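Local coordinates for putative epoxide hydrolase protein (Klebsiella pneumoniae subsp. pneumoniae, PDB 5BOV), which is a putative epoxide hydrolase of the alpha/beta hydrolase fold and may have monoacylglycerol lipase activity, though neither is established, at residues Asp43-Ala48 against Phe197-Arg202; Gln103-Gly108 against Arg126-Val131; Thr115-Ala120 against Leu130-Gly135. All coordinates share one frame; numbering follows the deposited sequence.

The three contacts sample one alpha/beta hydrolase fold at its core and toward its surface. Interactions 2 and 3 have centres about 8 Å apart and share Leu130 and Val131 of strand 127-133: interaction 2 pairs that strand with strand 104-108 in the mixed sheet, and interaction 3 lays helix 111-122, which follows strand 104-108 in the chain, over it. Together they make up one beta-alpha-beta unit. Interaction 1, centred about 22 Å from interaction 2, joins the loop after strand 32-37 to helix 194-201. Its segments enclose the other two along the chain, and Tyr47 OH packs on Gly108, linking loop and sheet.

Interaction 1 (Asp43-Ala48 against Phe197-Arg202); sequences DIQSYA and FAKTAR
Asp43 and Thr200 lie alongside each other, their side chains pointing opposite ways, where the loop after strand 32-37 of this alpha/beta hydrolase meets helix 194-201, and one carboxylate oxygen does most of the joining. The hydroxyl of Thr200 donates from OG1 to Asp43 OD1 over 2.6 Å. On the loop side Asp43 OD1 also closes an Asx turn, accepting the backbone N of Gln45 at 2.9 Å with an N-H...O angle of 151°. The two donors reach OD1 from opposite faces of the carboxylate plane, both well out of it, so the oxygen is gripped from above and below while the turn starts the short 3-10 segment 44-46. Asp43 CG sits between the backbone N and the carbonyl carbon (chi1 78°), which brings OD1 back over the chain to meet Gln45 N. The methyl CG2 of Thr200 lies beside the same carboxylate, 3.6 Å from Asp43 CG. Beyond this buried pair, Gln45 bends at its second torsion and lies transverse to the extended Lys199. Its amide end rests across the lysine's methylenes, with Gln45 NE2 3.9 Å from Lys199 CE, a van der Waals contact on the more exposed side. Two waters bridge Gln45 NE2 and Lys199 NZ, accepting from both, although one of the bonds from NE2 is weak. Further partners tie each side into the fold: Asp43 packs on Tyr65 of strand 59-74, and Thr200 on Trp183 of helix 175-186. A third water, also hydrogen-bonded to Ser46 OG, completes the junction around the threonine: it accepts from Asp43 N at 3.1 Å and donates to Thr200 OG1 at 2.9 Å.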
loop_
_atom_site.group_PDB
_atom_site.type_symbol
_atom_site.label_atom_id
_atom_site.label_comp_id
_atom_site.label_asym_id
_atom_site.label_seq_id
_atom_site.Cartn_x
_atom_site.Cartn_y
_atom_site.Cartn_z
ATOM N N ASP A 43 7.629 2.028 3.950
ATOM C CA ASP A 43 8.156 2.352 2.623
ATOM C C ASP A 43 8.661 1.098 1.899
ATOM O O ASP A 43 8.325 -0.008 2.323
ATOM C CB ASP A 43 9.231 3.456 2.660
ATOM C CG ASP A 43 10.577 2.962 3.106
ATOM O OD1 ASP A 43 10.684 1.855 3.654
ATOM O OD2 ASP A 43 11.504 3.809 3.004
ATOM N N ILE A 44 9.439 1.274 0.836
ATOM C CA ILE A 44 9.939 0.161 0.046
ATOM C C ILE A 44 10.738 -0.869 0.868
ATOM O O ILE A 44 10.899 -2.031 0.486
ATOM C CB ILE A 44 10.783 0.627 -1.161
ATOM C CG1 ILE A 44 12.043 1.355 -0.731
ATOM C CG2 ILE A 44 9.889 1.483 -2.080
ATOM C CD1 ILE A 44 12.992 1.603 -1.854
ATOM N N GLN A 45 11.314 -0.449 2.022
ATOM C CA GLN A 45 12.056 -1.395 2.826
ATOM C C GLN A 45 11.219 -2.549 3.342
ATOM O O GLN A 45 11.738 -3.593 3.766
ATOM C CB GLN A 45 12.780 -0.703 3.998
ATOM C CG GLN A 45 13.749 0.403 3.599
ATOM C CD GLN A 45 14.749 0.036 2.492
ATOM O OE1 GLN A 45 15.026 0.916 1.610
ATOM N NE2 GLN A 45 15.288 -1.085 2.529
ATOM N N SER A 46 9.896 -2.396 3.310
ATOM C CA SER A 46 8.995 -3.477 3.636
ATOM C C SER A 46 9.254 -4.727 2.726
ATOM O O SER A 46 8.971 -5.841 3.171
ATOM C CB SER A 46 7.550 -3.048 3.392
ATOM O OG SER A 46 7.145 -1.997 4.255
ATOM N N TYR A 47 9.863 -4.491 1.558
ATOM C CA TYR A 47 10.147 -5.526 0.596
ATOM C C TYR A 47 11.612 -5.721 0.357
ATOM O O TYR A 47 11.973 -6.440 -0.565
ATOM C CB TYR A 47 9.417 -5.195 -0.698
ATOM C CG TYR A 47 7.908 -5.058 -0.505
ATOM C CD1 TYR A 47 7.125 -6.185 -0.271
ATOM C CD2 TYR A 47 7.285 -3.813 -0.524
ATOM C CE1 TYR A 47 5.762 -6.111 -0.144
ATOM C CE2 TYR A 47 5.901 -3.696 -0.350
ATOM C CZ TYR A 47 5.139 -4.829 -0.146
ATOM O OH TYR A 47 3.778 -4.764 -0.027
ATOM N N ALA A 48 12.467 -5.295 1.295
ATOM C CA ALA A 48 13.910 -5.443 1.079
ATOM C C ALA A 48 14.341 -6.874 1.107
ATOM O O ALA A 48 15.441 -7.191 0.582
ATOM C CB ALA A 48 14.692 -4.626 2.088
ATOM N N PHE A 197 13.605 1.089 11.878
ATOM C CA PHE A 197 12.659 2.168 11.755
ATOM C C PHE A 197 13.259 3.369 11.055
ATOM O O PHE A 197 12.662 3.977 10.169
ATOM C CB PHE A 197 12.065 2.589 13.129
ATOM C CG PHE A 197 11.186 3.736 13.015
ATOM C CD1 PHE A 197 9.947 3.562 12.392
ATOM C CD2 PHE A 197 11.604 5.015 13.316
ATOM C CE1 PHE A 197 9.155 4.649 12.187
ATOM C CE2 PHE A 197 10.794 6.098 13.080
ATOM C CZ PHE A 197 9.587 5.926 12.493
ATOM N N ALA A 198 14.444 3.768 11.496
ATOM C CA ALA A 198 15.074 4.937 10.961
ATOM C C ALA A 198 15.317 4.924 9.474
ATOM O O ALA A 198 15.233 5.949 8.775
ATOM C CB ALA A 198 16.388 5.219 11.716
ATOM N N LYS A 199 15.585 3.746 8.952
ATOM C CA LYS A 199 15.796 3.609 7.517
ATOM C C LYS A 199 14.555 3.975 6.709
ATOM O O LYS A 199 14.625 4.702 5.702
ATOM C CB LYS A 199 16.259 2.220 7.184
ATOM C CG LYS A 199 16.830 2.098 5.775
ATOM C CD LYS A 199 17.363 0.668 5.631
ATOM C CE LYS A 199 18.281 0.442 4.447
ATOM N NZ LYS A 199 18.806 -1.009 4.523
ATOM N N THR A 200 13.375 3.557 7.178
ATOM C CA THR A 200 12.134 3.977 6.532
ATOM C C THR A 200 11.769 5.416 6.913
ATOM O O THR A 200 11.271 6.162 6.090
ATOM C CB THR A 200 10.979 2.997 6.918
ATOM O OG1 THR A 200 11.239 1.750 6.243
ATOM C CG2 THR A 200 9.639 3.540 6.542
ATOM N N ALA A 201 12.063 5.868 8.121
ATOM C CA ALA A 201 11.737 7.237 8.514
ATOM C C ALA A 201 12.333 8.263 7.583
ATOM O O ALA A 201 11.755 9.324 7.343
ATOM C CB ALA A 201 12.171 7.505 9.934
ATOM N N ARG A 202 13.506 7.955 7.051
ATOM C CA ARG A 202 14.129 8.841 6.110
ATOM C C ARG A 202 13.187 9.166 4.933
ATOM O O ARG A 202 13.111 10.319 4.430
ATOM C CB ARG A 202 15.562 8.218 5.704
ATOM C CG ARG A 202 16.308 8.990 4.645
ATOM C CD ARG A 202 17.593 8.304 4.058
ATOM N NE ARG A 202 17.867 9.124 2.860
ATOM C CZ ARG A 202 18.435 10.359 2.863
ATOM N NH1 ARG A 202 18.919 10.954 3.998
ATOM N NH2 ARG A 202 18.569 11.013 1.689
HETATM O O HOH W 1 8.927 -0.026 5.838
HETATM O O HOH W 2 16.213 -2.503 4.604
HETATM O O HOH W 3 18.002 -1.626 1.825
#

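Interaction 2 (Gln103-Gly108 against Arg126-Val131); sequences QADLAG and RVKSLV
Leu106 lies crosswise to Val127 on one face of the sheet, with Leu106 CD1 against Val127 CG2 at 3.6 Å. Val119 of helix 111-122 covers both. On the other face Ala107 CB meets Val131 CB at 3.8 Å. Between these layers the backbones run parallel. Leu106 N donates to Ser129 O and Leu106 O accepts from Val131 N, and Gly108 N continues the ladder to Val131 O. A beta bulge shifts the register by one residue between Ala104 and Leu106. Before it, Ala104 N donates to Arg126 O, and Ala104 O accepts from Lys128 N. Toward the polar edge, Ser129 OG, held between its own N and carbonyl carbon (chi1 66°), donates to Asp105 OD1 at 2.7 Å from above the carboxylate plane. The aliphatic part of Lys128 runs past that same oxygen, with Lys128 CB 3.4 Å from Asp105 OD1, while its ammonium forms a salt bridge with Asp302. Gln103 crosses the lysine, OE1 beside its CB. This is the parallel pairing of a beta-alpha-beta unit in the alpha/beta hydrolase fold, and Gly108 opens a sequence pattern consistent with the nucleophile elbow.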
loop_
_atom_site.group_PDB
_atom_site.type_symbol
_atom_site.label_atom_id
_atom_site.label_comp_id
_atom_site.label_asym_id
_atom_site.label_seq_id
_atom_site.Cartn_x
_atom_site.Cartn_y
_atom_site.Cartn_z
ATOM N N GLN A 103 1.077 -6.537 -17.976
ATOM C CA GLN A 103 0.394 -7.212 -16.880
ATOM C C GLN A 103 1.396 -7.613 -15.802
ATOM O O GLN A 103 2.539 -7.929 -16.119
ATOM C CB GLN A 103 -0.321 -8.425 -17.467
ATOM C CG GLN A 103 -1.232 -9.133 -16.474
ATOM C CD GLN A 103 -1.722 -10.538 -16.923
ATOM O OE1 GLN A 103 -0.912 -11.430 -17.197
ATOM N NE2 GLN A 103 -3.028 -10.673 -17.113
ATOM N N ALA A 104 1.018 -7.499 -14.507
ATOM C CA ALA A 104 1.915 -7.894 -13.443
ATOM C C ALA A 104 1.125 -8.588 -12.337
ATOM O O ALA A 104 -0.084 -8.358 -12.174
ATOM C CB ALA A 104 2.602 -6.707 -12.857
ATOM N N ASP A 105 1.837 -9.371 -11.513
ATOM C CA ASP A 105 1.331 -9.762 -10.213
ATOM C C ASP A 105 1.453 -8.544 -9.284
ATOM O O ASP A 105 2.443 -7.854 -9.366
ATOM C CB ASP A 105 2.161 -10.894 -9.687
ATOM C CG ASP A 105 2.003 -12.142 -10.451
ATOM O OD1 ASP A 105 0.893 -12.514 -10.848
ATOM O OD2 ASP A 105 3.085 -12.866 -10.655
ATOM N N LEU A 106 0.410 -8.248 -8.513
ATOM C CA LEU A 106 0.449 -7.137 -7.557
ATOM C C LEU A 106 0.326 -7.665 -6.161
ATOM O O LEU A 106 -0.452 -8.592 -5.882
ATOM C CB LEU A 106 -0.690 -6.164 -7.797
ATOM C CG LEU A 106 -0.752 -5.459 -9.121
ATOM C CD1 LEU A 106 -1.884 -4.433 -9.042
ATOM C CD2 LEU A 106 0.501 -4.868 -9.562
ATOM N N ALA A 107 1.012 -7.007 -5.231
ATOM C CA ALA A 107 0.900 -7.366 -3.809
ATOM C C ALA A 107 1.035 -6.106 -2.979
ATOM O O ALA A 107 1.792 -5.200 -3.347
ATOM C CB ALA A 107 1.965 -8.338 -3.400
ATOM N N GLY A 108 0.266 -6.028 -1.894
ATOM C CA GLY A 108 0.364 -4.881 -1.065
ATOM C C GLY A 108 -0.220 -5.080 0.337
ATOM O O GLY A 108 -0.877 -6.102 0.621
ATOM N N ARG A 126 -4.690 -5.787 -16.399
ATOM C CA ARG A 126 -3.316 -5.429 -16.033
ATOM C C ARG A 126 -2.812 -6.247 -14.850
ATOM O O ARG A 126 -1.639 -6.149 -14.464
ATOM C CB ARG A 126 -3.218 -3.973 -15.631
ATOM C CG ARG A 126 -3.699 -2.919 -16.656
ATOM C CD ARG A 126 -3.116 -3.046 -18.021
ATOM N NE ARG A 126 -1.709 -2.706 -18.136
ATOM C CZ ARG A 126 -1.215 -1.486 -18.349
ATOM N NH1 ARG A 126 -1.967 -0.400 -18.394
ATOM N NH2 ARG A 126 0.119 -1.360 -18.433
ATOM N N VAL A 127 -3.698 -6.996 -14.196
ATOM C CA VAL A 127 -3.350 -7.692 -12.939
ATOM C C VAL A 127 -3.455 -9.202 -13.107
ATOM O O VAL A 127 -4.544 -9.795 -13.238
ATOM C CB VAL A 127 -4.192 -7.225 -11.741
ATOM C CG1 VAL A 127 -3.680 -7.908 -10.459
ATOM C CG2 VAL A 127 -4.118 -5.719 -11.607
ATOM N N LYS A 128 -2.316 -9.878 -13.173
ATOM C CA LYS A 128 -2.321 -11.331 -13.309
ATOM C C LYS A 128 -2.882 -12.041 -12.064
ATOM O O LYS A 128 -3.660 -12.994 -12.184
ATOM C CB LYS A 128 -0.892 -11.814 -13.675
ATOM C CG LYS A 128 -0.754 -13.273 -13.857
ATOM C CD LYS A 128 0.703 -13.622 -14.270
ATOM C CE LYS A 128 0.760 -15.082 -14.600
ATOM N NZ LYS A 128 0.725 -15.940 -13.403
ATOM N N SER A 129 -2.386 -11.660 -10.884
ATOM C CA SER A 129 -2.886 -12.175 -9.629
ATOM C C SER A 129 -2.559 -11.117 -8.579
ATOM O O SER A 129 -1.795 -10.186 -8.850
ATOM C CB SER A 129 -2.246 -13.473 -9.264
ATOM O OG SER A 129 -0.827 -13.324 -8.979
ATOM N N LEU A 130 -3.189 -11.263 -7.442
ATOM C CA LEU A 130 -3.160 -10.301 -6.350
ATOM C C LEU A 130 -2.941 -10.927 -4.989
ATOM O O LEU A 130 -3.515 -11.972 -4.679
ATOM C CB LEU A 130 -4.543 -9.613 -6.333
ATOM C CG LEU A 130 -4.833 -8.624 -5.242
ATOM C CD1 LEU A 130 -3.878 -7.420 -5.303
ATOM C CD2 LEU A 130 -6.311 -8.182 -5.268
ATOM N N VAL A 131 -1.996 -10.361 -4.205
ATOM C CA VAL A 131 -1.865 -10.661 -2.810
ATOM C C VAL A 131 -2.301 -9.408 -2.064
ATOM O O VAL A 131 -1.692 -8.364 -2.193
ATOM C CB VAL A 131 -0.448 -11.091 -2.398
ATOM C CG1 VAL A 131 -0.362 -11.285 -0.914
ATOM C CG2 VAL A 131 -0.104 -12.392 -3.097
#

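Interaction 3 (Thr115-Ala120 against Leu130-Gly135); sequences TADIVA and LVSVSG
Ala116 and Leu130 meet where helix 111-122 lies over strand 127-133, the methyl CB of Ala116 pressing on Leu130 CD1 at 3.5 Å. With CG anti to the backbone N (chi1 176°), Leu130 spreads its two branches beneath the helix. CD1 goes to Ala116, while Leu130 CD2 comes within 3.6 Å of Asp117 OD1 and lies more loosely, at 4.2 Å, from the CB of Ala120. The small alanines one helical turn apart thus let the leucine sit close against the helix. Beside this apolar patch is a buried polar one. The first torsion of Asp117 (chi1 -69°) sets CG opposite the carbonyl carbon, and the carboxylate reaches across to the strand. Ser132 turns its hydroxyl away from its own N (chi1 -170°), placing Ser132 OG 2.6 Å from Asp117 OD1 and also 2.6 Å from Gly135 O, two acceptors for one proton. Gly135 ends a type II turn that starts at Ser132 and folds its carbonyl back toward the serine. Asp117 OD2 accepts from the backbone N of Leu137, a bond that fastens the helix to the loop after the strand, while the packing of Ala116 on Leu130 holds it to the strand itself. Its neighbouring side chains Thr115 and Ile118 face helix 85-98, and strand 127-133 lies in the sheet between strands 104-108 and 247-252.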
loop_
_atom_site.group_PDB
_atom_site.type_symbol
_atom_site.label_atom_id
_atom_site.label_comp_id
_atom_site.label_asym_id
_atom_site.label_seq_id
_atom_site.Cartn_x
_atom_site.Cartn_y
_atom_site.Cartn_z
ATOM N N THR A 115 -4.456 0.116 -2.986
ATOM C CA THR A 115 -4.076 0.542 -4.283
ATOM C C THR A 115 -4.070 -0.666 -5.279
ATOM O O THR A 115 -4.643 -0.572 -6.359
ATOM C CB THR A 115 -2.658 1.188 -4.262
ATOM O OG1 THR A 115 -2.680 2.354 -3.409
ATOM C CG2 THR A 115 -2.235 1.585 -5.586
ATOM N N ALA A 116 -3.498 -1.789 -4.856
ATOM C CA ALA A 116 -3.513 -2.975 -5.710
ATOM C C ALA A 116 -4.930 -3.496 -5.953
ATOM O O ALA A 116 -5.240 -3.908 -7.066
ATOM C CB ALA A 116 -2.696 -4.094 -5.042
ATOM N N ASP A 117 -5.785 -3.455 -4.917
ATOM C CA ASP A 117 -7.151 -3.824 -4.997
ATOM C C ASP A 117 -7.844 -2.973 -6.134
ATOM O O ASP A 117 -8.603 -3.526 -6.947
ATOM C CB ASP A 117 -7.921 -3.626 -3.735
ATOM C CG ASP A 117 -7.530 -4.571 -2.615
ATOM O OD1 ASP A 117 -6.723 -5.508 -2.825
ATOM O OD2 ASP A 117 -7.962 -4.245 -1.499
ATOM N N ILE A 118 -7.630 -1.659 -6.096
ATOM C CA ILE A 118 -8.233 -0.779 -7.059
ATOM C C ILE A 118 -7.736 -1.098 -8.479
ATOM O O ILE A 118 -8.581 -1.131 -9.416
ATOM C CB ILE A 118 -7.996 0.698 -6.704
ATOM C CG1 ILE A 118 -8.738 1.033 -5.452
ATOM C CG2 ILE A 118 -8.451 1.642 -7.874
ATOM C CD1 ILE A 118 -8.318 2.357 -4.819
ATOM N N VAL A 119 -6.443 -1.298 -8.669
ATOM C CA VAL A 119 -5.948 -1.643 -9.989
ATOM C C VAL A 119 -6.619 -2.915 -10.482
ATOM O O VAL A 119 -7.073 -2.996 -11.638
ATOM C CB VAL A 119 -4.425 -1.761 -10.058
ATOM C CG1 VAL A 119 -3.973 -2.055 -11.425
ATOM C CG2 VAL A 119 -3.835 -0.445 -9.628
ATOM N N ALA A 120 -6.742 -3.928 -9.608
ATOM C CA ALA A 120 -7.350 -5.148 -9.993
ATOM C C ALA A 120 -8.824 -5.010 -10.314
ATOM O O ALA A 120 -9.339 -5.713 -11.182
ATOM C CB ALA A 120 -7.118 -6.192 -8.885
ATOM N N LEU A 130 -3.189 -11.263 -7.442
ATOM C CA LEU A 130 -3.160 -10.301 -6.350
ATOM C C LEU A 130 -2.941 -10.927 -4.989
ATOM O O LEU A 130 -3.515 -11.972 -4.679
ATOM C CB LEU A 130 -4.543 -9.613 -6.333
ATOM C CG LEU A 130 -4.833 -8.624 -5.242
ATOM C CD1 LEU A 130 -3.878 -7.420 -5.303
ATOM C CD2 LEU A 130 -6.311 -8.182 -5.268
ATOM N N VAL A 131 -1.996 -10.361 -4.205
ATOM C CA VAL A 131 -1.865 -10.661 -2.810
ATOM C C VAL A 131 -2.301 -9.408 -2.064
ATOM O O VAL A 131 -1.692 -8.364 -2.193
ATOM C CB VAL A 131 -0.448 -11.091 -2.398
ATOM C CG1 VAL A 131 -0.362 -11.285 -0.914
ATOM C CG2 VAL A 131 -0.104 -12.392 -3.097
ATOM N N SER A 132 -3.394 -9.522 -1.314
ATOM C CA SER A 132 -3.973 -8.353 -0.621
ATOM C C SER A 132 -4.016 -8.617 0.869
ATOM O O SER A 132 -4.877 -9.358 1.382
ATOM C CB SER A 132 -5.380 -8.063 -1.176
ATOM O OG SER A 132 -5.872 -6.815 -0.708
ATOM N N VAL A 133 -3.104 -7.991 1.603
ATOM C CA VAL A 133 -3.088 -8.175 3.029
ATOM C C VAL A 133 -4.300 -7.447 3.669
ATOM O O VAL A 133 -4.565 -6.274 3.333
ATOM C CB VAL A 133 -1.825 -7.623 3.704
ATOM C CG1 VAL A 133 -1.877 -7.741 5.221
ATOM C CG2 VAL A 133 -0.590 -8.279 3.135
ATOM N N SER A 134 -4.990 -8.134 4.539
ATOM C CA SER A 134 -6.239 -7.643 5.204
ATOM C C SER A 134 -7.443 -7.583 4.284
ATOM O O SER A 134 -8.439 -6.967 4.644
ATOM C CB SER A 134 -6.029 -6.346 5.998
ATOM O OG SER A 134 -4.983 -6.545 6.947
ATOM N N GLY A 135 -7.379 -8.226 3.114
ATOM C CA GLY A 135 -8.566 -8.468 2.343
ATOM C C GLY A 135 -8.917 -7.340 1.378
ATOM O O GLY A 135 -8.116 -6.899 0.594
#